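PDB 4QK0: GH127 beta-L-arabinofuranoside from Geobacillus stearothermophilus, which probably hydrolyses beta-L-arabinofuranosidic linkages, releasing L-arabinose. Local coordinates for residues Asn120-Ile125 / Arg136-Leu141; Thr294-Val299 / Phe342-Met347; Gln303-Gly308 / Phe323-Asp328. All blocks are in the same frame, centred on the assembly; numbering follows the deposited sequence.

Contact 1. Residues Asn120-Ile125 / Arg136-Leu141; sequences NTYYTI and RDNHEL
Y123 meets N138 and E140 in a buried, largely polar contact between the short helix 122-126 and the turn that leads into helix 140-158. The evidence is a direct bond at the end of the tyrosine and a carboxylate beside its ring. N138 ND2 donates to Y123 OH over 2.8 Å, nearly straight at 173°, with the hydroxyl oxygen in the plane of the amide, so the bond fixes which way the N138 amide is turned. The E140 side chain runs at about a right angle to that of Y123, its CD 3.5 Å from Y123 CE2; carboxylate and ring planes are 36° apart. The carboxylate is held from outside the pair as well, because E140 OE1 accepts from Y118 OH and from W132 N. A phenylalanine in place of Y123 would probably leave the N138 amide N-H without its acceptor and free that amide to turn. N120 adds a second part of the contact: its CG stands anti to the backbone N (chi1 -175°), which lets OD1 reach back to Y123 N at 2.9 Å as a capping bond. The other end of the same amide faces helix 140-158, where ND2 lies 3.8 Å from E140 CG. Two waters extend it, one passing from N120 ND2 (3.0 Å) to E140 O, the other from N120 ND2 (2.9 Å) to N138 O. The contact joins the entries to two helices, N120 giving a capping bond at one and H139 occupying the N-cap position of the other, in a six-hairpin, (alpha/alpha)6-barrel catalytic domain.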
loop_
_atom_site.group_PDB
_atom_site.type_symbol
_atom_site.label_atom_id
_atom_site.label_comp_id
_atom_site.label_asym_id
_atom_site.label_seq_id
_atom_site.Cartn_x
_atom_site.Cartn_y
_atom_site.Cartn_z
ATOM N N ASN A 120 21.148 -32.027 10.137
ATOM C CA ASN A 120 19.905 -31.357 9.711
ATOM C C ASN A 120 18.739 -32.241 10.075
ATOM O O ASN A 120 18.629 -33.356 9.553
ATOM C CB ASN A 120 19.926 -31.084 8.214
ATOM C CG ASN A 120 18.716 -30.289 7.746
ATOM O OD1 ASN A 120 17.612 -30.810 7.647
ATOM N ND2 ASN A 120 18.928 -29.020 7.457
ATOM N N THR A 121 17.884 -31.753 10.970
ATOM C CA THR A 121 16.796 -32.586 11.469
ATOM C C THR A 121 15.753 -32.892 10.420
ATOM O O THR A 121 15.326 -34.045 10.278
ATOM C CB THR A 121 16.144 -31.993 12.708
ATOM O OG1 THR A 121 15.617 -30.704 12.392
ATOM C CG2 THR A 121 17.151 -31.877 13.824
ATOM N N TYR A 122 15.407 -31.906 9.601
ATOM C CA TYR A 122 14.383 -32.102 8.599
ATOM C C TYR A 122 14.727 -33.188 7.610
ATOM O O TYR A 122 13.898 -34.045 7.287
ATOM C CB TYR A 122 14.162 -30.791 7.870
ATOM C CG TYR A 122 13.113 -30.842 6.770
ATOM C CD1 TYR A 122 13.471 -31.160 5.485
ATOM C CD2 TYR A 122 11.765 -30.541 7.029
ATOM C CE1 TYR A 122 12.518 -31.218 4.468
ATOM C CE2 TYR A 122 10.806 -30.578 6.025
ATOM C CZ TYR A 122 11.194 -30.924 4.747
ATOM O OH TYR A 122 10.283 -31.031 3.747
ATOM N N TYR A 123 15.961 -33.168 7.112
ATOM C CA TYR A 123 16.428 -34.223 6.167
ATOM C C TYR A 123 16.975 -35.486 6.820
ATOM O O TYR A 123 17.451 -36.354 6.154
ATOM C CB TYR A 123 17.473 -33.645 5.242
ATOM C CG TYR A 123 16.867 -32.782 4.176
ATOM C CD1 TYR A 123 16.108 -33.340 3.162
ATOM C CD2 TYR A 123 17.016 -31.404 4.214
ATOM C CE1 TYR A 123 15.556 -32.540 2.171
ATOM C CE2 TYR A 123 16.487 -30.604 3.248
ATOM C CZ TYR A 123 15.739 -31.166 2.253
ATOM O OH TYR A 123 15.239 -30.343 1.285
ATOM N N THR A 124 16.972 -35.542 8.127
ATOM C CA THR A 124 17.259 -36.790 8.828
ATOM C C THR A 124 15.971 -37.498 9.209
ATOM O O THR A 124 15.883 -38.677 9.032
ATOM C CB THR A 124 18.065 -36.553 10.101
ATOM O OG1 THR A 124 19.329 -35.939 9.749
ATOM C CG2 THR A 124 18.294 -37.867 10.827
ATOM N N ILE A 125 14.945 -36.759 9.605
ATOM C CA ILE A 125 13.693 -37.358 10.070
ATOM C C ILE A 125 12.595 -37.363 9.017
ATOM O O ILE A 125 12.017 -38.393 8.705
ATOM C CB ILE A 125 13.133 -36.537 11.199
ATOM C CG1 ILE A 125 14.039 -36.608 12.401
ATOM C CG2 ILE A 125 11.728 -36.990 11.523
ATOM C CD1 ILE A 125 13.770 -35.474 13.352
ATOM N N ARG A 136 17.241 -23.765 -2.972
ATOM C CA ARG A 136 16.523 -22.492 -3.192
ATOM C C ARG A 136 15.627 -22.173 -1.993
ATOM O O ARG A 136 15.588 -21.041 -1.556
ATOM C CB ARG A 136 15.657 -22.558 -4.445
ATOM C CG ARG A 136 15.116 -21.197 -4.844
ATOM C CD ARG A 136 14.022 -21.313 -5.903
ATOM N NE ARG A 136 12.895 -22.032 -5.378
ATOM C CZ ARG A 136 11.932 -22.583 -6.108
ATOM N NH1 ARG A 136 11.971 -22.492 -7.421
ATOM N NH2 ARG A 136 10.939 -23.271 -5.503
ATOM N N ASP A 137 14.979 -23.194 -1.436
ATOM C CA ASP A 137 13.979 -22.983 -0.396
ATOM C C ASP A 137 14.289 -23.563 0.959
ATOM O O ASP A 137 13.825 -23.010 1.946
ATOM C CB ASP A 137 12.625 -23.618 -0.806
ATOM C CG ASP A 137 12.091 -23.070 -2.128
ATOM O OD1 ASP A 137 12.404 -21.911 -2.488
ATOM O OD2 ASP A 137 11.367 -23.823 -2.796
ATOM N N ASN A 138 15.008 -24.683 1.045
ATOM C CA ASN A 138 15.029 -25.392 2.333
ATOM C C ASN A 138 16.183 -25.097 3.319
ATOM O O ASN A 138 16.277 -25.770 4.344
ATOM C CB ASN A 138 14.829 -26.850 2.116
ATOM C CG ASN A 138 13.452 -27.161 1.568
ATOM O OD1 ASN A 138 12.607 -26.298 1.463
ATOM N ND2 ASN A 138 13.239 -28.390 1.218
ATOM N N HIS A 139 16.980 -24.056 3.076
ATOM C CA HIS A 139 17.800 -23.411 4.127
ATOM C C HIS A 139 18.881 -24.291 4.810
ATOM O O HIS A 139 19.334 -23.984 5.892
ATOM C CB HIS A 139 16.894 -22.859 5.217
ATOM C CG HIS A 139 16.133 -21.643 4.829
ATOM N ND1 HIS A 139 15.182 -21.656 3.830
ATOM C CD2 HIS A 139 16.088 -20.408 5.381
ATOM C CE1 HIS A 139 14.597 -20.468 3.773
ATOM N NE2 HIS A 139 15.164 -19.685 4.675
ATOM N N GLU A 140 19.262 -25.383 4.170
ATOM C CA GLU A 140 20.255 -26.307 4.708
ATOM C C GLU A 140 21.540 -25.588 5.059
ATOM O O GLU A 140 22.052 -25.697 6.199
ATOM C CB GLU A 140 20.537 -27.434 3.723
ATOM C CG GLU A 140 19.501 -28.536 3.698
ATOM C CD GLU A 140 19.673 -29.462 2.478
ATOM O OE1 GLU A 140 20.010 -30.674 2.667
ATOM O OE2 GLU A 140 19.447 -28.961 1.345
ATOM N N LEU A 141 22.086 -24.838 4.089
ATOM C CA LEU A 141 23.340 -24.105 4.320
ATOM C C LEU A 141 23.135 -22.947 5.295
ATOM O O LEU A 141 24.015 -22.625 6.095
ATOM C CB LEU A 141 23.945 -23.610 3.006
ATOM C CG LEU A 141 24.290 -24.724 2.058
ATOM C CD1 LEU A 141 24.848 -24.141 0.785
ATOM C CD2 LEU A 141 25.285 -25.722 2.656
HETATM O O HOH W 1 21.705 -27.912 7.728
HETATM O O HOH W 2 16.912 -27.086 6.592
HETATM O O HOH W 3 17.542 -29.608 -0.017
#

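Contact 2. Residues Thr294-Val299 / Phe342-Met347; sequences TLWENV and FWTRRM
L295 begins the packing of helix 286-302 against helix 334-350 with its backbone: its C lies 3.8 Å from W343 CH2, at the edge of the indole and near its plane. W296 comes next and carries most of the contact. The tip of W343 comes up against its main chain, with W343 CH2 3.4 Å from W296 CA. With chi1 at 172°, CG anti to the backbone N, the W296 indole reaches across to W343, and CE3 of W296 sits over one face of W343, displaced toward the rim. The six-membered rings form a T-shaped pair, centroids 5.0 Å apart and planes at 71°, the edge of W296 toward the face of W343. At the outer end of W296, T344 CG2 meets the ring edge at CH2 (3.6 Å); at the base, CE of the bent selenomethionine M347 lies 3.9 Å from W296 CB. One turn on, V299 CG2 closes the W343 edge at CZ3, also 3.9 Å away. The two short segments run roughly antiparallel (138°) with axes 12.3 Å apart, and the two indoles span that wide gap. Helix 266-283 adds Y273 against L295 and L270 and T274 against W343; helix 354-365 packs V359 on W296, M360 on T344 and Y356 on M347.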
loop_
_atom_site.group_PDB
_atom_site.type_symbol
_atom_site.label_atom_id
_atom_site.label_comp_id
_atom_site.label_asym_id
_atom_site.label_seq_id
_atom_site.Cartn_x
_atom_site.Cartn_y
_atom_site.Cartn_z
ATOM N N THR A 294 29.722 0.244 -3.998
ATOM C CA THR A 294 28.649 0.689 -4.853
ATOM C C THR A 294 27.315 0.285 -4.203
ATOM O O THR A 294 26.401 1.075 -4.159
ATOM C CB THR A 294 28.786 0.043 -6.234
ATOM O OG1 THR A 294 29.974 0.564 -6.826
ATOM C CG2 THR A 294 27.613 0.358 -7.146
ATOM N N LEU A 295 27.261 -0.921 -3.659
ATOM C CA LEU A 295 26.057 -1.380 -3.007
ATOM C C LEU A 295 25.805 -0.646 -1.709
ATOM O O LEU A 295 24.673 -0.302 -1.423
ATOM C CB LEU A 295 26.099 -2.869 -2.792
ATOM C CG LEU A 295 25.958 -3.635 -4.117
ATOM C CD1 LEU A 295 26.506 -5.038 -4.000
ATOM C CD2 LEU A 295 24.513 -3.721 -4.546
ATOM N N TRP A 296 26.863 -0.353 -0.959
ATOM C CA TRP A 296 26.752 0.429 0.241
ATOM C C TRP A 296 26.134 1.774 -0.016
ATOM O O TRP A 296 25.280 2.239 0.740
ATOM C CB TRP A 296 28.129 0.670 0.861
ATOM C CG TRP A 296 28.071 1.625 1.977
ATOM C CD1 TRP A 296 28.349 2.929 1.950
ATOM C CD2 TRP A 296 27.648 1.329 3.294
ATOM N NE1 TRP A 296 28.137 3.482 3.174
ATOM C CE2 TRP A 296 27.713 2.510 4.019
ATOM C CE3 TRP A 296 27.265 0.161 3.928
ATOM C CZ2 TRP A 296 27.418 2.579 5.339
ATOM C CZ3 TRP A 296 26.936 0.203 5.218
ATOM C CH2 TRP A 296 26.999 1.423 5.939
ATOM N N GLU A 297 26.655 2.470 -0.992
ATOM C CA GLU A 297 26.118 3.771 -1.354
ATOM C C GLU A 297 24.655 3.654 -1.794
ATOM O O GLU A 297 23.849 4.487 -1.435
ATOM C CB GLU A 297 26.945 4.394 -2.487
ATOM C CG GLU A 297 28.365 4.780 -2.015
ATOM C CD GLU A 297 28.389 5.967 -1.039
ATOM O OE1 GLU A 297 27.970 7.080 -1.459
ATOM O OE2 GLU A 297 28.803 5.821 0.150
ATOM N N ASN A 298 24.314 2.619 -2.567
ATOM C CA ASN A 298 22.962 2.490 -3.007
ATOM C C ASN A 298 22.017 2.252 -1.802
ATOM O O ASN A 298 20.960 2.883 -1.692
ATOM C CB ASN A 298 22.806 1.377 -3.980
ATOM C CG ASN A 298 21.378 1.318 -4.549
ATOM O OD1 ASN A 298 20.634 0.355 -4.349
ATOM N ND2 ASN A 298 21.025 2.340 -5.329
ATOM N N VAL A 299 22.382 1.336 -0.908
ATOM C CA VAL A 299 21.507 1.014 0.227
ATOM C C VAL A 299 21.364 2.240 1.129
ATOM O O VAL A 299 20.254 2.634 1.444
ATOM C CB VAL A 299 22.038 -0.161 1.056
ATOM C CG1 VAL A 299 21.275 -0.270 2.338
ATOM C CG2 VAL A 299 21.904 -1.423 0.282
ATOM N N PHE A 342 25.753 -5.838 11.076
ATOM C CA PHE A 342 26.805 -6.807 10.740
ATOM C C PHE A 342 27.594 -6.315 9.519
ATOM O O PHE A 342 28.818 -6.408 9.496
ATOM C CB PHE A 342 26.287 -8.208 10.425
ATOM C CG PHE A 342 25.503 -8.875 11.533
ATOM C CD1 PHE A 342 25.756 -8.614 12.874
ATOM C CD2 PHE A 342 24.511 -9.794 11.218
ATOM C CE1 PHE A 342 25.026 -9.259 13.880
ATOM C CE2 PHE A 342 23.779 -10.459 12.230
ATOM C CZ PHE A 342 24.050 -10.192 13.563
ATOM N N TRP A 343 26.888 -5.843 8.510
ATOM C CA TRP A 343 27.515 -5.373 7.294
ATOM C C TRP A 343 28.462 -4.229 7.596
ATOM O O TRP A 343 29.608 -4.252 7.142
ATOM C CB TRP A 343 26.476 -4.911 6.325
ATOM C CG TRP A 343 26.997 -4.552 5.001
ATOM C CD1 TRP A 343 28.179 -4.948 4.440
ATOM C CD2 TRP A 343 26.325 -3.781 3.998
ATOM N NE1 TRP A 343 28.274 -4.467 3.168
ATOM C CE2 TRP A 343 27.153 -3.761 2.858
ATOM C CE3 TRP A 343 25.087 -3.142 3.941
ATOM C CZ2 TRP A 343 26.802 -3.073 1.666
ATOM C CZ3 TRP A 343 24.732 -2.459 2.764
ATOM C CH2 TRP A 343 25.578 -2.441 1.640
ATOM N N THR A 344 28.025 -3.275 8.406
ATOM C CA THR A 344 28.843 -2.111 8.676
ATOM C C THR A 344 30.176 -2.510 9.311
ATOM O O THR A 344 31.211 -1.910 9.065
ATOM C CB THR A 344 28.154 -1.092 9.610
ATOM O OG1 THR A 344 27.806 -1.728 10.852
ATOM C CG2 THR A 344 26.877 -0.549 8.962
ATOM N N ARG A 345 30.139 -3.492 10.172
ATOM C CA ARG A 345 31.340 -3.925 10.817
ATOM C C ARG A 345 32.372 -4.445 9.803
ATOM O O ARG A 345 33.521 -4.174 9.962
ATOM C CB ARG A 345 31.027 -4.976 11.868
ATOM C CG ARG A 345 32.147 -5.158 12.883
ATOM C CD ARG A 345 31.801 -6.343 13.742
ATOM N NE ARG A 345 32.910 -6.834 14.530
ATOM C CZ ARG A 345 32.846 -7.924 15.285
ATOM N NH1 ARG A 345 31.720 -8.634 15.367
ATOM N NH2 ARG A 345 33.909 -8.307 15.968
ATOM N N ARG A 346 31.957 -5.222 8.807
ATOM C CA ARG A 346 32.858 -5.667 7.772
ATOM C C ARG A 346 33.293 -4.531 6.872
ATOM O O ARG A 346 34.418 -4.551 6.340
ATOM C CB ARG A 346 32.235 -6.756 6.915
ATOM C CG ARG A 346 31.984 -8.043 7.671
ATOM C CD ARG A 346 33.270 -8.650 8.196
ATOM N NE ARG A 346 33.130 -10.047 8.579
ATOM C CZ ARG A 346 34.125 -10.813 9.030
ATOM N NH1 ARG A 346 35.342 -10.312 9.149
ATOM N NH2 ARG A 346 33.902 -12.091 9.394
HETATM N N MSE A 347 32.403 -3.562 6.632
HETATM C CA MSE A 347 32.802 -2.425 5.778
HETATM C C MSE A 347 33.913 -1.699 6.492
HETATM O O MSE A 347 34.837 -1.233 5.868
HETATM C CB MSE A 347 31.702 -1.440 5.463
HETATM C CG MSE A 347 30.582 -1.995 4.576
HETATM SE SE MSE A 347 31.195 -2.550 2.813
HETATM C CE MSE A 347 31.599 -0.808 2.000
#

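Contact 3. Residues Gln303-Gly308 / Phe323-Asp328; sequences QMYITG and FDLPND
Y305 and L325 pin together two irregular parts of the long connection between helices 286-302 and 334-350, the first ending in a type I beta turn from Y305 to G308. The contact combines a CH-pi interaction with one hydrogen bond. L325 CD2 stands 3.9 Å from the centroid of the Y305 ring and 8° off its normal, a methyl squarely over the face. Its sister methyl CD1 rests 3.6 Å from M304 O. In L325 a chi1 of -68°, CG anti to the carbonyl carbon, carries the branch point on toward the 303-308 segment, while CB keeps 3.8 Å from Y305 CE1 as the two side chains run past each other in opposite directions. Beyond the leucine, Y305 OH donates to P326 O over 2.8 Å, the donor tilted 22° from the carbonyl plane; this anchors the ring at its far end. P326 CD approaches the same hydroxyl oxygen OH of Y305 at 3.5 Å. The second subunit packs against this region, its Y613 touching L325 and donating its OH to M304 O, and its R394 bridging to D324. Within the chain, helix 354-365 backs M304, and strands 641-647 and 386-387 lie against N327.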
loop_
_atom_site.group_PDB
_atom_site.type_symbol
_atom_site.label_atom_id
_atom_site.label_comp_id
_atom_site.label_asym_id
_atom_site.label_seq_id
_atom_site.Cartn_x
_atom_site.Cartn_y
_atom_site.Cartn_z
ATOM N N GLN A 303 18.163 3.730 -0.298
ATOM C CA GLN A 303 17.137 2.744 0.100
ATOM C C GLN A 303 17.136 2.418 1.579
ATOM O O GLN A 303 16.866 1.304 1.970
ATOM C CB GLN A 303 17.224 1.481 -0.708
ATOM C CG GLN A 303 17.039 1.720 -2.207
ATOM C CD GLN A 303 16.813 0.406 -2.934
ATOM O OE1 GLN A 303 15.769 -0.228 -2.801
ATOM N NE2 GLN A 303 17.850 -0.072 -3.637
HETATM N N MSE A 304 17.390 3.416 2.399
HETATM C CA MSE A 304 17.429 3.248 3.813
HETATM C C MSE A 304 16.577 4.282 4.494
HETATM O O MSE A 304 16.640 5.443 4.150
HETATM C CB MSE A 304 18.872 3.424 4.321
HETATM C CG MSE A 304 18.986 3.162 5.783
HETATM SE SE MSE A 304 20.809 3.510 6.526
HETATM C CE MSE A 304 20.875 5.412 6.369
ATOM N N TYR A 305 15.822 3.856 5.523
ATOM C CA TYR A 305 14.992 4.767 6.323
ATOM C C TYR A 305 15.832 5.513 7.332
ATOM O O TYR A 305 16.881 5.052 7.755
ATOM C CB TYR A 305 13.893 3.951 7.035
ATOM C CG TYR A 305 12.780 3.422 6.083
ATOM C CD1 TYR A 305 11.719 4.230 5.727
ATOM C CD2 TYR A 305 12.811 2.151 5.595
ATOM C CE1 TYR A 305 10.717 3.779 4.883
ATOM C CE2 TYR A 305 11.824 1.697 4.743
ATOM C CZ TYR A 305 10.745 2.528 4.408
ATOM O OH TYR A 305 9.765 2.066 3.510
ATOM N N ILE A 306 15.315 6.608 7.837
ATOM C CA ILE A 306 16.071 7.407 8.739
ATOM C C ILE A 306 16.386 6.645 10.055
ATOM O O ILE A 306 17.319 6.988 10.737
ATOM C CB ILE A 306 15.388 8.750 9.008
ATOM C CG1 ILE A 306 16.329 9.713 9.720
ATOM C CG2 ILE A 306 14.100 8.541 9.789
ATOM C CD1 ILE A 306 15.781 11.107 9.935
ATOM N N THR A 307 15.608 5.630 10.355
ATOM C CA THR A 307 15.787 4.789 11.501
ATOM C C THR A 307 16.866 3.692 11.321
ATOM O O THR A 307 17.125 2.922 12.251
ATOM C CB THR A 307 14.471 4.046 11.794
ATOM O OG1 THR A 307 14.035 3.379 10.610
ATOM C CG2 THR A 307 13.416 5.021 12.238
ATOM N N GLY A 308 17.461 3.597 10.140
ATOM C CA GLY A 308 18.320 2.475 9.830
ATOM C C GLY A 308 17.537 1.272 9.337
ATOM O O GLY A 308 18.093 0.255 9.024
ATOM N N PHE A 323 14.906 5.741 -3.536
ATOM C CA PHE A 323 14.120 6.800 -2.988
ATOM C C PHE A 323 12.638 6.425 -2.669
ATOM O O PHE A 323 11.887 7.313 -2.291
ATOM C CB PHE A 323 14.161 8.030 -3.881
ATOM C CG PHE A 323 15.539 8.553 -4.172
ATOM C CD1 PHE A 323 16.345 9.064 -3.162
ATOM C CD2 PHE A 323 15.994 8.621 -5.485
ATOM C CE1 PHE A 323 17.575 9.627 -3.459
ATOM C CE2 PHE A 323 17.240 9.186 -5.791
ATOM C CZ PHE A 323 18.036 9.665 -4.766
ATOM N N ASP A 324 12.249 5.155 -2.828
ATOM C CA ASP A 324 10.908 4.648 -2.493
ATOM C C ASP A 324 10.877 4.189 -1.049
ATOM O O ASP A 324 11.182 3.051 -0.718
ATOM C CB ASP A 324 10.495 3.506 -3.441
ATOM C CG ASP A 324 9.097 2.927 -3.114
ATOM O OD1 ASP A 324 8.208 3.696 -2.777
ATOM O OD2 ASP A 324 8.892 1.707 -3.195
ATOM N N LEU A 325 10.547 5.112 -0.185
ATOM C CA LEU A 325 10.650 4.889 1.259
ATOM C C LEU A 325 9.401 5.337 2.009
ATOM O O LEU A 325 9.436 6.278 2.816
ATOM C CB LEU A 325 11.848 5.684 1.769
ATOM C CG LEU A 325 13.175 5.126 1.258
ATOM C CD1 LEU A 325 14.265 6.135 1.508
ATOM C CD2 LEU A 325 13.534 3.791 1.908
ATOM N N PRO A 326 8.284 4.674 1.727
ATOM C CA PRO A 326 6.987 5.028 2.314
ATOM C C PRO A 326 7.005 4.671 3.784
ATOM O O PRO A 326 7.552 3.645 4.161
ATOM C CB PRO A 326 5.998 4.181 1.549
ATOM C CG PRO A 326 6.810 2.962 1.150
ATOM C CD PRO A 326 8.168 3.556 0.801
ATOM N N ASN A 327 6.399 5.521 4.600
ATOM C CA ASN A 327 6.467 5.373 6.042
ATOM C C ASN A 327 5.418 4.425 6.649
ATOM O O ASN A 327 5.664 3.792 7.694
ATOM C CB ASN A 327 6.390 6.754 6.667
ATOM C CG ASN A 327 7.615 7.605 6.319
ATOM O OD1 ASN A 327 8.735 7.160 6.510
ATOM N ND2 ASN A 327 7.415 8.822 5.793
ATOM N N ASP A 328 4.277 4.345 5.998
ATOM C CA ASP A 328 3.094 3.671 6.542
ATOM C C ASP A 328 3.070 2.258 6.062
ATOM O O ASP A 328 2.570 1.374 6.775
ATOM C CB ASP A 328 1.784 4.421 6.183
ATOM C CG ASP A 328 1.637 4.697 4.673
ATOM O OD1 ASP A 328 2.608 4.577 3.900
ATOM O OD2 ASP A 328 0.521 5.088 4.256
#

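Contacts 2 and 3 are neighbours, centres 16 Å apart, while contact 1 is remote: its centre is 30 Å from that of contact 2 and 34 Å from that of contact 3. Nearest atoms are about 14 Å and 21 Å away. Contacts 2 and 3 meet where helix 286-302 ends: N298 OD1 and Q303 NE2, 2.9 Å apart, probably share a hydrogen bond, and V299 O packs at 3.3 Å on M304 CB. Both segments of contact 3 belong to the connection between the helices of contact 2. C335, starting helix 334-350, and C412, disulfide-bonded in another structure but not here, probably belong to the zinc-binding catalytic site known from GH127 relatives; contact 2 uses that helix's later part.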